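Local coordinates for hypothetical Thioesterase Protein SP_1851 (Streptococcus pneumoniae serotype 4, PDB 4XY5) that probably hydrolyses the thioester bond of acyl-CoA-type substrates, as a PaaI-like member of the hotdog-fold thioesterase superfamily, at residues D68-Q73 with T122-G127; D10-F15 with N44-Y49; L88-E93 with V106-Q111. The protein carries 1 engineered substitution. All blocks are in the same frame, centred on the assembly; numbering follows the deposited sequence.

Contact 1: residues D68-Q73 with T122-G127; sequences DGVTLQ and TMFVTG
A classic beta bulge marks the antiparallel pairing of residues 122-127, ending the final strand, with residues 68-73, which open strand 68-78: L72 and Q73 both face T122, whose O accepts L72 N at 2.7 Å and, weakly, Q73 N at 3.3 Å. Beyond the bulge V70 and F124 form a hydrogen-bonded pair, F124 N reaching V70 O at 2.7 Å. A second shift between D68 and G69 lets D68 O take T126 N, while D68 N bonds G127 O. On the face of V70 and F124, L72 CG lies 3.7 Å from F124 CB. F124 CG stands anti to its backbone N (chi1 -176°) and leads the ring away from strand 68-73, with V70 CG1 at its edge. On the other face M123, bent at chi2 and chi3, folds back so that SD comes 3.2 Å from T71 OG1; it also rests on S58 and V62 of helix 47-64. D68 OD1 bonds Y42 OH of the second subunit, and Q73 pairs with a strand of that subunit. Strand 68-78 thus edges the chain's sheet and continues it across the interface, typical of hotdog-fold dimers.

Contact 2: residues D10-F15 with N44-Y49; sequences DAISAF and NAHGGY
I12 and H46 meet with their side chains at about a right angle, the terminal methyl of the isoleucine lying over one face of the imidazole. I12 CD1 stands 3.9 Å from the centroid of the H46 ring, 29° off its normal, a CH-pi contact whose nearest ring atom is H46 NE2, 3.5 Å from I12 CD1. The other branch, I12 CG2, rests 4.2 Å from Y49 CB. Y49 turns an edge to the strand: S13 O lies near the ring plane, 3.3 Å from Y49 CD1, and the same CD1 is 3.9 Å from A14 CB. No hydrogen bond links the two segments; the join is made by methyl groups against the face of one ring and the edge of another.

The imidazole is held at its edge by the start of its own helix. H46 is the N-cap of helix 47-64, and ND1 accepts G48 N at 2.8 Å, the donor only 5° out of the ring plane. With CG anti to the backbone N (chi1 -164°), ND1 comes edge-on to G48 N. NE2 is hydrogen-bonded to Q56 OE1 of the second subunit, and the bonds at ND1 and NE2 together fix the ring's rotation. Strand 12-14 likewise pairs with a strand of that subunit, so both partners are set against the dimer interface. The N-x-H-G-G sequence that runs into the first turn of the central helix is characteristic of PaaI-type thioesterases; in relatives, this helix start lies at the hotdog-fold active site, where backbone N-H groups probably polarise the thioester carbonyl.

Contact 3: residues L88-E93 with V106-Q111; sequences LTIKGE and VDITNQ
Backbone bonds give the contact its frame: T89 and T109 form one hydrogen-bonded pair, K91 and D107 the next, in regular antiparallel pairing within the hairpin of strands 87-97 and 101-109. T89 N reaches T109 O at 2.9 Å, and T109 N returns to T89 O at 3.0 Å. K91 N donates to D107 O almost dead straight (179° at the hydrogen), and D107 N to K91 O. CA-H...O contacts run between these bonds, as from I108 CA to T89 O at 3.3 Å.

Apolar contacts fill the face carrying I90, V106 and I108. I90 and I108 lie side by side and point the same way, with I90 CG2 3.9 Å from I108 CG1. The same methyl, anti to the backbone N of I90, sits 3.6 Å from V106 CG1 and so touches two side chains of the facing strand. I108 sends its own CG2 the other way along the strand, to L88 CB at 3.8 Å. G92 opposes V106 without a side chain, and V106 CG2 packs on its CA. Helix 47-64 covers this layer: I57 meets I90, while C54 meets V106 and I108.

Polar groups gather on the other face, where T89, K91, D107 and T109 project. Water 2 donates to T89 O and is hydrogen-bonded to T109 OG1 at 2.9 Å, giving the carbonyl a second partner besides T109 N. K91 runs out extended and leads away from the neighbouring strand. At the end away from the hairpin turn, N110 OD1 accepts E112 N and R114 N, holding the chain as it turns toward strand 115-127. The hairpin is therefore amphipathic: its branched apolar face belongs to the core beneath the central helix, and its hydroxyl and charged face meets water.

How the contacts relate
Contact 2 closes first, bringing the N-terminal strand 12-14 back to the start of helix 47-64 over a span holding strands 19-24 and 27-33. The helix then leads into strand 68-78, where contact 1 opens; it closes only at the C-terminal strand, and contact 3, a hairpin with a much shorter loop, lies wholly within that span. Contacts 1 and 3 share one sheet, since strands 101-109 and 115-127 are neighbours, but sit on opposite sides of the chain's centre, their own centres about 21 Å apart. Contacts 2 and 3 touch where Y49 OH packs 4.0 Å from L88 CD1, tying helix start to sheet. Contacts 1 and 2 both meet the second subunit.

Contact 1: residues D68-Q73 with T122-G127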
ATOM      1  N   ASP A  68      20.966  -4.267   9.711  1.00 24.55           N
ATOM      2  CA  ASP A  68      21.035  -3.546   8.451  1.00 31.03           C
ATOM      3  C   ASP A  68      19.836  -3.969   7.630  1.00 30.12           C
ATOM      4  O   ASP A  68      19.356  -5.097   7.764  1.00 29.36           O
ATOM      5  CB  ASP A  68      22.326  -3.843   7.692  1.00 29.24           C
ATOM      6  CG  ASP A  68      23.548  -3.310   8.394  1.00 31.15           C
ATOM      7  OD1 ASP A  68      23.583  -2.095   8.699  1.00 33.62           O
ATOM      8  OD2 ASP A  68      24.467  -4.113   8.650  1.00 38.70           O
ATOM      9  N   GLY A  69      19.345  -3.076   6.779  1.00 28.02           N
ATOM     10  CA  GLY A  69      18.197  -3.422   5.969  1.00 29.08           C
ATOM     11  C   GLY A  69      17.891  -2.493   4.818  1.00 32.50           C
ATOM     12  O   GLY A  69      18.451  -1.402   4.702  1.00 25.63           O
ATOM     13  N   VAL A  70      16.969  -2.946   3.971  1.00 32.78           N
ATOM     14  CA  VAL A  70      16.529  -2.204   2.803  1.00 29.50           C
ATOM     15  C   VAL A  70      15.003  -2.284   2.735  1.00 26.69           C
ATOM     16  O   VAL A  70      14.417  -3.291   3.126  1.00 27.34           O
ATOM     17  CB  VAL A  70      17.170  -2.766   1.507  1.00 31.42           C
ATOM     18  CG1 VAL A  70      16.816  -4.233   1.331  1.00 34.86           C
ATOM     19  CG2 VAL A  70      16.759  -1.955   0.288  1.00 36.27           C
ATOM     20  N   THR A  71      14.365  -1.211   2.281  1.00 26.11           N
ATOM     21  CA  THR A  71      12.911  -1.202   2.121  1.00 23.83           C
ATOM     22  C   THR A  71      12.492  -2.031   0.912  1.00 20.63           C
ATOM     23  O   THR A  71      13.049  -1.875  -0.176  1.00 22.17           O
ATOM     24  CB  THR A  71      12.380   0.237   1.977  1.00 21.21           C
ATOM     25  OG1 THR A  71      12.933   1.054   3.017  1.00 25.72           O
ATOM     26  CG2 THR A  71      10.858   0.266   2.083  1.00 17.41           C
ATOM     27  N   LEU A  72      11.518  -2.921   1.115  1.00 18.29           N
ATOM     28  CA  LEU A  72      10.920  -3.713   0.044  1.00 17.26           C
ATOM     29  C   LEU A  72       9.685  -3.029  -0.509  1.00 14.72           C
ATOM     30  O   LEU A  72       9.408  -3.061  -1.708  1.00 11.65           O
ATOM     31  CB  LEU A  72      10.504  -5.103   0.541  1.00 20.01           C
ATOM     32  CG  LEU A  72      11.515  -6.231   0.665  1.00 27.28           C
ATOM     33  CD1 LEU A  72      10.787  -7.476   1.159  1.00 24.68           C
ATOM     34  CD2 LEU A  72      12.165  -6.479  -0.675  1.00 29.55           C
ATOM     35  N   GLN A  73       8.925  -2.443   0.401  1.00 10.52           N
ATOM     36  CA  GLN A  73       7.628  -1.906   0.061  1.00 10.35           C
ATOM     37  C   GLN A  73       7.215  -0.884   1.086  1.00  8.99           C
ATOM     38  O   GLN A  73       7.488  -1.035   2.264  1.00  9.32           O
ATOM     39  CB  GLN A  73       6.594  -3.048  -0.007  1.00 14.58           C
ATOM     40  CG  GLN A  73       5.288  -2.672  -0.652  1.00 14.58           C
ATOM     41  CD  GLN A  73       4.353  -1.937   0.277  1.00 13.68           C
ATOM     42  OE1 GLN A  73       4.456  -2.034   1.501  1.00 14.17           O
ATOM     43  NE2 GLN A  73       3.407  -1.211  -0.309  1.00 14.29           N
ATOM     44  N   THR A 122       7.851  -2.103   4.896  1.00 13.59           N
ATOM     45  CA  THR A 122       8.250  -3.497   4.932  1.00 12.06           C
ATOM     46  C   THR A 122       9.711  -3.572   4.546  1.00 16.21           C
ATOM     47  O   THR A 122      10.065  -3.393   3.382  1.00 14.68           O
ATOM     48  CB  THR A 122       7.399  -4.364   3.980  1.00 15.33           C
ATOM     49  OG1 THR A 122       6.023  -4.235   4.345  1.00 15.72           O
ATOM     50  CG2 THR A 122       7.795  -5.822   4.098  1.00 21.82           C
ATOM     51  N   MET A 123      10.557  -3.819   5.539  1.00 21.56           N
ATOM     52  CA  MET A 123      11.998  -3.813   5.335  1.00 21.70           C
ATOM     53  C   MET A 123      12.536  -5.236   5.269  1.00 22.45           C
ATOM     54  O   MET A 123      12.075  -6.113   5.987  1.00 25.03           O
ATOM     55  CB  MET A 123      12.701  -3.041   6.457  1.00 20.31           C
ATOM     56  CG  MET A 123      12.002  -1.757   6.909  1.00 25.30           C
ATOM     57  SD  MET A 123      12.246  -0.305   5.850  1.00 27.50           S
ATOM     58  CE  MET A 123      14.002   0.030   6.073  1.00 22.37           C
ATOM     59  N   PHE A 124      13.514  -5.449   4.399  1.00 31.01           N
ATOM     60  CA  PHE A 124      14.197  -6.731   4.290  1.00 31.77           C
ATOM     61  C   PHE A 124      15.504  -6.655   5.077  1.00 32.23           C
ATOM     62  O   PHE A 124      16.355  -5.814   4.793  1.00 31.20           O
ATOM     63  CB  PHE A 124      14.456  -7.072   2.821  1.00 34.62           C
ATOM     64  CG  PHE A 124      15.082  -8.422   2.603  1.00 38.32           C
ATOM     65  CD1 PHE A 124      14.327  -9.577   2.718  1.00 42.66           C
ATOM     66  CD2 PHE A 124      16.421  -8.534   2.266  1.00 41.00           C
ATOM     67  CE1 PHE A 124      14.900 -10.821   2.512  1.00 46.61           C
ATOM     68  CE2 PHE A 124      16.998  -9.773   2.057  1.00 42.82           C
ATOM     69  CZ  PHE A 124      16.241 -10.916   2.181  1.00 41.66           C
ATOM     70  N   VAL A 125      15.637  -7.506   6.092  1.00 35.46           N
ATOM     71  CA  VAL A 125      16.841  -7.535   6.914  1.00 36.39           C
ATOM     72  C   VAL A 125      17.978  -8.173   6.124  1.00 37.30           C
ATOM     73  O   VAL A 125      17.883  -9.327   5.709  1.00 38.70           O
ATOM     74  CB  VAL A 125      16.623  -8.314   8.230  1.00 41.71           C
ATOM     75  CG1 VAL A 125      17.837  -8.165   9.142  1.00 38.91           C
ATOM     76  CG2 VAL A 125      15.357  -7.839   8.936  1.00 32.16           C
ATOM     77  N   THR A 126      19.048  -7.419   5.907  1.00 39.11           N
ATOM     78  CA  THR A 126      20.162  -7.909   5.105  1.00 38.51           C
ATOM     79  C   THR A 126      21.263  -8.520   5.973  1.00 43.10           C
ATOM     80  O   THR A 126      21.947  -9.460   5.555  1.00 45.49           O
ATOM     81  CB  THR A 126      20.751  -6.789   4.236  1.00 35.39           C
ATOM     82  OG1 THR A 126      21.165  -5.701   5.072  1.00 39.65           O
ATOM     83  CG2 THR A 126      19.709  -6.276   3.252  1.00 34.09           C
ATOM     84  N   GLY A 127      21.422  -7.999   7.185  1.00 39.97           N
ATOM     85  CA  GLY A 127      22.437  -8.501   8.095  1.00 41.56           C
ATOM     86  C   GLY A 127      22.257  -7.998   9.513  1.00 42.83           C
ATOM     87  O   GLY A 127      21.335  -7.228   9.790  1.00 34.11           O
TER
HETATM   88  O   HOH W   1       4.490  -1.836   3.920  1.00 19.07           O

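Contact 2: residues D10-F15 with N44-Y49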
ATOM      1  N   ASP A  10      12.245  23.395  -8.670  1.00 26.88           N
ATOM      2  CA  ASP A  10      13.509  23.212  -7.968  1.00 25.52           C
ATOM      3  C   ASP A  10      13.582  21.831  -7.344  1.00 20.67           C
ATOM      4  O   ASP A  10      12.601  21.103  -7.323  1.00 24.19           O
ATOM      5  CB  ASP A  10      13.701  24.265  -6.877  1.00 28.50           C
ATOM      6  CG  ASP A  10      13.809  25.662  -7.432  1.00 38.79           C
ATOM      7  OD1 ASP A  10      14.664  25.880  -8.324  1.00 38.47           O
ATOM      8  OD2 ASP A  10      13.052  26.537  -6.963  1.00 43.42           O
ATOM      9  N   ALA A  11      14.759  21.481  -6.844  1.00 21.89           N
ATOM     10  CA  ALA A  11      14.928  20.219  -6.152  1.00 19.43           C
ATOM     11  C   ALA A  11      14.024  20.169  -4.924  1.00 20.59           C
ATOM     12  O   ALA A  11      13.699  21.200  -4.332  1.00 17.00           O
ATOM     13  CB  ALA A  11      16.379  20.022  -5.757  1.00 17.55           C
ATOM     14  N   ILE A  12      13.602  18.957  -4.580  1.00 13.72           N
ATOM     15  CA  ILE A  12      12.861  18.682  -3.362  1.00 15.06           C
ATOM     16  C   ILE A  12      13.844  18.038  -2.403  1.00 15.69           C
ATOM     17  O   ILE A  12      14.463  17.036  -2.741  1.00 14.23           O
ATOM     18  CB  ILE A  12      11.661  17.756  -3.635  1.00 12.60           C
ATOM     19  CG1 ILE A  12      10.694  18.448  -4.599  1.00 15.55           C
ATOM     20  CG2 ILE A  12      10.955  17.363  -2.339  1.00 12.61           C
ATOM     21  CD1 ILE A  12      10.189  17.543  -5.691  1.00 18.96           C
ATOM     22  N   SER A  13      14.025  18.628  -1.227  1.00 12.33           N
ATOM     23  CA  SER A  13      15.045  18.162  -0.318  1.00 12.84           C
ATOM     24  C   SER A  13      14.445  17.802   1.042  1.00 11.82           C
ATOM     25  O   SER A  13      13.413  18.334   1.426  1.00 11.09           O
ATOM     26  CB  SER A  13      16.137  19.233  -0.163  1.00 17.10           C
ATOM     27  OG  SER A  13      17.173  18.758   0.672  1.00 27.28           O
ATOM     28  N   ALA A  14      15.098  16.891   1.754  1.00 11.33           N
ATOM     29  CA  ALA A  14      14.634  16.467   3.078  1.00 12.17           C
ATOM     30  C   ALA A  14      15.809  16.340   4.029  1.00 11.70           C
ATOM     31  O   ALA A  14      16.861  15.845   3.636  1.00 17.39           O
ATOM     32  CB  ALA A  14      13.881  15.132   2.978  1.00 13.22           C
ATOM     33  N   PHE A  15      15.622  16.779   5.274  1.00 11.22           N
ATOM     34  CA  PHE A  15      16.669  16.794   6.305  1.00 12.24           C
ATOM     35  C   PHE A  15      17.789  17.808   6.071  1.00 14.28           C
ATOM     36  O   PHE A  15      18.962  17.519   6.319  1.00 14.00           O
ATOM     37  CB  PHE A  15      17.280  15.407   6.482  1.00 12.23           C
ATOM     38  CG  PHE A  15      16.286  14.373   6.972  1.00 11.27           C
ATOM     39  CD1 PHE A  15      15.933  14.324   8.313  1.00 14.78           C
ATOM     40  CD2 PHE A  15      15.700  13.481   6.087  1.00 10.97           C
ATOM     41  CE1 PHE A  15      15.017  13.391   8.775  1.00 15.63           C
ATOM     42  CE2 PHE A  15      14.783  12.538   6.537  1.00 12.39           C
ATOM     43  CZ  PHE A  15      14.440  12.493   7.879  1.00 11.47           C
ATOM     44  N   ASN A  44       2.497  23.467  -0.084  1.00 22.57           N
ATOM     45  CA  ASN A  44       2.351  22.485   0.983  1.00 19.49           C
ATOM     46  C   ASN A  44       3.594  21.597   1.032  1.00 18.35           C
ATOM     47  O   ASN A  44       4.351  21.544   0.065  1.00 17.32           O
ATOM     48  CB  ASN A  44       1.084  21.657   0.774  1.00 24.93           C
ATOM     49  CG  ASN A  44      -0.181  22.483   0.934  1.00 26.60           C
ATOM     50  OD1 ASN A  44      -0.254  23.371   1.784  1.00 29.61           O
ATOM     51  ND2 ASN A  44      -1.174  22.207   0.107  1.00 28.28           N
ATOM     52  N   ALA A  45       3.827  20.928   2.154  1.00 14.74           N
ATOM     53  CA  ALA A  45       4.950  20.002   2.217  1.00 14.08           C
ATOM     54  C   ALA A  45       4.729  18.946   1.146  1.00 13.93           C
ATOM     55  O   ALA A  45       3.643  18.373   1.053  1.00 17.11           O
ATOM     56  CB  ALA A  45       5.074  19.365   3.595  1.00 12.88           C
ATOM     57  N   HIS A  46       5.757  18.717   0.338  1.00 13.11           N
ATOM     58  CA  HIS A  46       5.690  17.794  -0.780  1.00 11.50           C
ATOM     59  C   HIS A  46       5.456  16.375  -0.256  1.00 11.26           C
ATOM     60  O   HIS A  46       6.015  16.002   0.770  1.00 11.25           O
ATOM     61  CB  HIS A  46       6.986  17.882  -1.587  1.00  9.44           C
ATOM     62  CG  HIS A  46       6.898  17.271  -2.948  1.00 15.02           C
ATOM     63  ND1 HIS A  46       6.825  15.910  -3.147  1.00 11.22           N
ATOM     64  CD2 HIS A  46       6.871  17.836  -4.177  1.00 16.22           C
ATOM     65  CE1 HIS A  46       6.752  15.662  -4.442  1.00 13.79           C
ATOM     66  NE2 HIS A  46       6.785  16.814  -5.089  1.00 16.52           N
ATOM     67  N   GLY A  47       4.626  15.596  -0.943  1.00 10.91           N
ATOM     68  CA  GLY A  47       4.374  14.228  -0.516  1.00 12.03           C
ATOM     69  C   GLY A  47       5.636  13.388  -0.510  1.00 10.89           C
ATOM     70  O   GLY A  47       5.774  12.464   0.287  1.00  9.93           O
ATOM     71  N   GLY A  48       6.562  13.697  -1.410  1.00  8.72           N
ATOM     72  CA  GLY A  48       7.834  12.994  -1.453  1.00  8.06           C
ATOM     73  C   GLY A  48       8.736  13.365  -0.288  1.00 10.83           C
ATOM     74  O   GLY A  48       9.455  12.530   0.256  1.00  9.80           O
ATOM     75  N   TYR A  49       8.715  14.638   0.080  1.00  8.31           N
ATOM     76  CA  TYR A  49       9.423  15.099   1.270  1.00  8.88           C
ATOM     77  C   TYR A  49       8.919  14.376   2.508  1.00  8.45           C
ATOM     78  O   TYR A  49       9.710  13.825   3.282  1.00  9.92           O
ATOM     79  CB  TYR A  49       9.259  16.622   1.423  1.00  6.89           C
ATOM     80  CG  TYR A  49       9.513  17.189   2.808  1.00  9.57           C
ATOM     81  CD1 TYR A  49      10.796  17.507   3.234  1.00 11.57           C
ATOM     82  CD2 TYR A  49       8.449  17.455   3.671  1.00 11.23           C
ATOM     83  CE1 TYR A  49      11.017  18.042   4.506  1.00 11.71           C
ATOM     84  CE2 TYR A  49       8.659  17.989   4.929  1.00 10.57           C
ATOM     85  CZ  TYR A  49       9.939  18.283   5.340  1.00  9.62           C
ATOM     86  OH  TYR A  49      10.145  18.813   6.596  1.00 12.03           O
TER

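Contact 3: residues L88-E93 with V106-Q111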
ATOM      1  N   LEU A  88       7.820  19.240  12.474  1.00 13.85           N
ATOM      2  CA  LEU A  88       7.262  17.904  12.313  1.00 14.32           C
ATOM      3  C   LEU A  88       7.978  16.925  13.216  1.00 12.80           C
ATOM      4  O   LEU A  88       9.207  16.855  13.222  1.00 13.62           O
ATOM      5  CB  LEU A  88       7.374  17.447  10.855  1.00 12.38           C
ATOM      6  CG  LEU A  88       6.709  18.359   9.835  1.00 15.97           C
ATOM      7  CD1 LEU A  88       6.804  17.764   8.424  1.00 11.66           C
ATOM      8  CD2 LEU A  88       5.270  18.614  10.232  1.00 11.82           C
ATOM      9  N   THR A  89       7.202  16.163  13.976  1.00 14.93           N
ATOM     10  CA  THR A  89       7.753  15.101  14.797  1.00 12.95           C
ATOM     11  C   THR A  89       7.475  13.774  14.111  1.00 11.19           C
ATOM     12  O   THR A  89       6.332  13.425  13.889  1.00 11.49           O
ATOM     13  CB  THR A  89       7.151  15.102  16.202  1.00 12.60           C
ATOM     14  OG1 THR A  89       7.413  16.371  16.817  1.00 15.08           O
ATOM     15  CG2 THR A  89       7.779  13.996  17.050  1.00 16.26           C
ATOM     16  N   ILE A  90       8.549  13.062  13.795  1.00 13.52           N
ATOM     17  CA  ILE A  90       8.509  11.814  13.050  1.00 11.81           C
ATOM     18  C   ILE A  90       8.811  10.696  14.024  1.00 13.22           C
ATOM     19  O   ILE A  90       9.927  10.597  14.529  1.00 12.24           O
ATOM     20  CB  ILE A  90       9.555  11.797  11.912  1.00 13.87           C
ATOM     21  CG1 ILE A  90       9.600  13.155  11.214  1.00 11.70           C
ATOM     22  CG2 ILE A  90       9.279  10.632  10.919  1.00 11.63           C
ATOM     23  CD1 ILE A  90      11.003  13.516  10.698  1.00 11.92           C
ATOM     24  N   LYS A  91       7.811   9.871  14.297  1.00 11.43           N
ATOM     25  CA  LYS A  91       7.962   8.776  15.250  1.00 13.76           C
ATOM     26  C   LYS A  91       7.856   7.456  14.529  1.00 14.09           C
ATOM     27  O   LYS A  91       6.830   7.176  13.921  1.00 11.33           O
ATOM     28  CB  LYS A  91       6.885   8.850  16.334  1.00 14.26           C
ATOM     29  CG  LYS A  91       6.862  10.165  17.100  1.00 18.74           C
ATOM     30  CD  LYS A  91       5.827  10.116  18.226  1.00 24.49           C
ATOM     31  CE  LYS A  91       5.989  11.299  19.174  1.00 28.01           C
ATOM     32  NZ  LYS A  91       5.105  11.148  20.369  1.00 34.81           N
ATOM     33  N   GLY A  92       8.903   6.642  14.615  1.00 11.67           N
ATOM     34  CA  GLY A  92       8.876   5.332  13.991  1.00 11.99           C
ATOM     35  C   GLY A  92       9.048   4.243  15.032  1.00 13.92           C
ATOM     36  O   GLY A  92       9.755   4.429  16.037  1.00 13.87           O
ATOM     37  N   GLU A  93       8.402   3.112  14.804  1.00 14.10           N
ATOM     38  CA  GLU A  93       8.609   1.974  15.679  1.00 16.85           C
ATOM     39  C   GLU A  93       8.472   0.675  14.910  1.00 17.78           C
ATOM     40  O   GLU A  93       7.742   0.600  13.924  1.00 16.99           O
ATOM     41  CB  GLU A  93       7.632   2.006  16.844  1.00 23.45           C
ATOM     42  CG  GLU A  93       6.227   1.585  16.487  1.00 20.76           C
ATOM     43  CD  GLU A  93       5.329   1.488  17.702  1.00 27.68           C
ATOM     44  OE1 GLU A  93       4.955   2.547  18.246  1.00 29.66           O
ATOM     45  OE2 GLU A  93       5.000   0.356  18.117  1.00 25.28           O
ATOM     46  N   VAL A 106       5.431   4.437  10.903  1.00 10.13           N
ATOM     47  CA  VAL A 106       5.999   5.776  11.105  1.00 10.79           C
ATOM     48  C   VAL A 106       4.888   6.801  11.004  1.00 14.37           C
ATOM     49  O   VAL A 106       4.113   6.773  10.056  1.00 13.66           O
ATOM     50  CB  VAL A 106       7.102   6.095  10.084  1.00 11.40           C
ATOM     51  CG1 VAL A 106       7.696   7.489  10.356  1.00 10.69           C
ATOM     52  CG2 VAL A 106       8.190   5.018  10.128  1.00 11.78           C
ATOM     53  N   ASP A 107       4.811   7.695  11.988  1.00 12.75           N
ATOM     54  CA  ASP A 107       3.709   8.657  12.068  1.00 15.77           C
ATOM     55  C   ASP A 107       4.296  10.044  12.181  1.00 14.16           C
ATOM     56  O   ASP A 107       5.241  10.232  12.926  1.00 14.71           O
ATOM     57  CB  ASP A 107       2.811   8.363  13.276  1.00 18.75           C
ATOM     58  CG  ASP A 107       2.236   6.945  13.254  1.00 27.70           C
ATOM     59  OD1 ASP A 107       1.691   6.520  12.208  1.00 30.04           O
ATOM     60  OD2 ASP A 107       2.351   6.245  14.281  1.00 35.28           O
ATOM     61  N   ILE A 108       3.753  11.007  11.442  1.00 10.99           N
ATOM     62  CA  ILE A 108       4.210  12.378  11.573  1.00 10.80           C
ATOM     63  C   ILE A 108       3.101  13.273  12.111  1.00 12.69           C
ATOM     64  O   ILE A 108       1.965  13.239  11.620  1.00 13.35           O
ATOM     65  CB  ILE A 108       4.727  12.949  10.232  1.00 10.84           C
ATOM     66  CG1 ILE A 108       5.915  12.116   9.730  1.00 12.57           C
ATOM     67  CG2 ILE A 108       5.121  14.415  10.417  1.00 12.58           C
ATOM     68  CD1 ILE A 108       6.640  12.743   8.475  1.00  9.86           C
ATOM     69  N   THR A 109       3.444  14.050  13.137  1.00 14.73           N
ATOM     70  CA  THR A 109       2.540  15.035  13.728  1.00 16.80           C
ATOM     71  C   THR A 109       3.174  16.424  13.647  1.00 15.73           C
ATOM     72  O   THR A 109       4.397  16.544  13.575  1.00 18.65           O
ATOM     73  CB  THR A 109       2.223  14.701  15.201  1.00 15.70           C
ATOM     74  OG1 THR A 109       3.448  14.575  15.931  1.00 23.32           O
ATOM     75  CG2 THR A 109       1.461  13.383  15.291  1.00 17.09           C
ATOM     76  N   ASN A 110       2.361  17.479  13.657  1.00 17.47           N
ATOM     77  CA  ASN A 110       2.950  18.816  13.659  1.00 16.27           C
ATOM     78  C   ASN A 110       3.026  19.358  15.077  1.00 21.51           C
ATOM     79  O   ASN A 110       2.684  18.652  16.022  1.00 20.64           O
ATOM     80  CB  ASN A 110       2.186  19.777  12.731  1.00 19.62           C
ATOM     81  CG  ASN A 110       0.757  20.028  13.170  1.00 23.52           C
ATOM     82  OD1 ASN A 110       0.384  19.761  14.309  1.00 26.73           O
ATOM     83  ND2 ASN A 110      -0.053  20.563  12.257  1.00 25.94           N
ATOM     84  N   GLN A 111       3.467  20.611  15.216  1.00 22.83           N
ATOM     85  CA  GLN A 111       3.744  21.204  16.525  1.00 24.65           C
ATOM     86  C   GLN A 111       2.466  21.429  17.329  1.00 28.62           C
ATOM     87  O   GLN A 111       2.529  21.725  18.521  1.00 28.77           O
ATOM     88  CB  GLN A 111       4.513  22.531  16.369  1.00 23.63           C
ATOM     89  CG  GLN A 111       3.722  23.665  15.736  1.00 25.18           C
ATOM     90  CD  GLN A 111       3.607  23.532  14.230  1.00 26.81           C
ATOM     91  OE1 GLN A 111       4.348  22.773  13.607  1.00 22.99           O
ATOM     92  NE2 GLN A 111       2.669  24.261  13.637  1.00 24.79           N
TER
HETATM   93  O   HOH W   2       4.394  11.907  15.456  1.00 20.04           O
HETATM   94  O   HOH W   3       4.862   5.229  14.960  1.00 23.62           O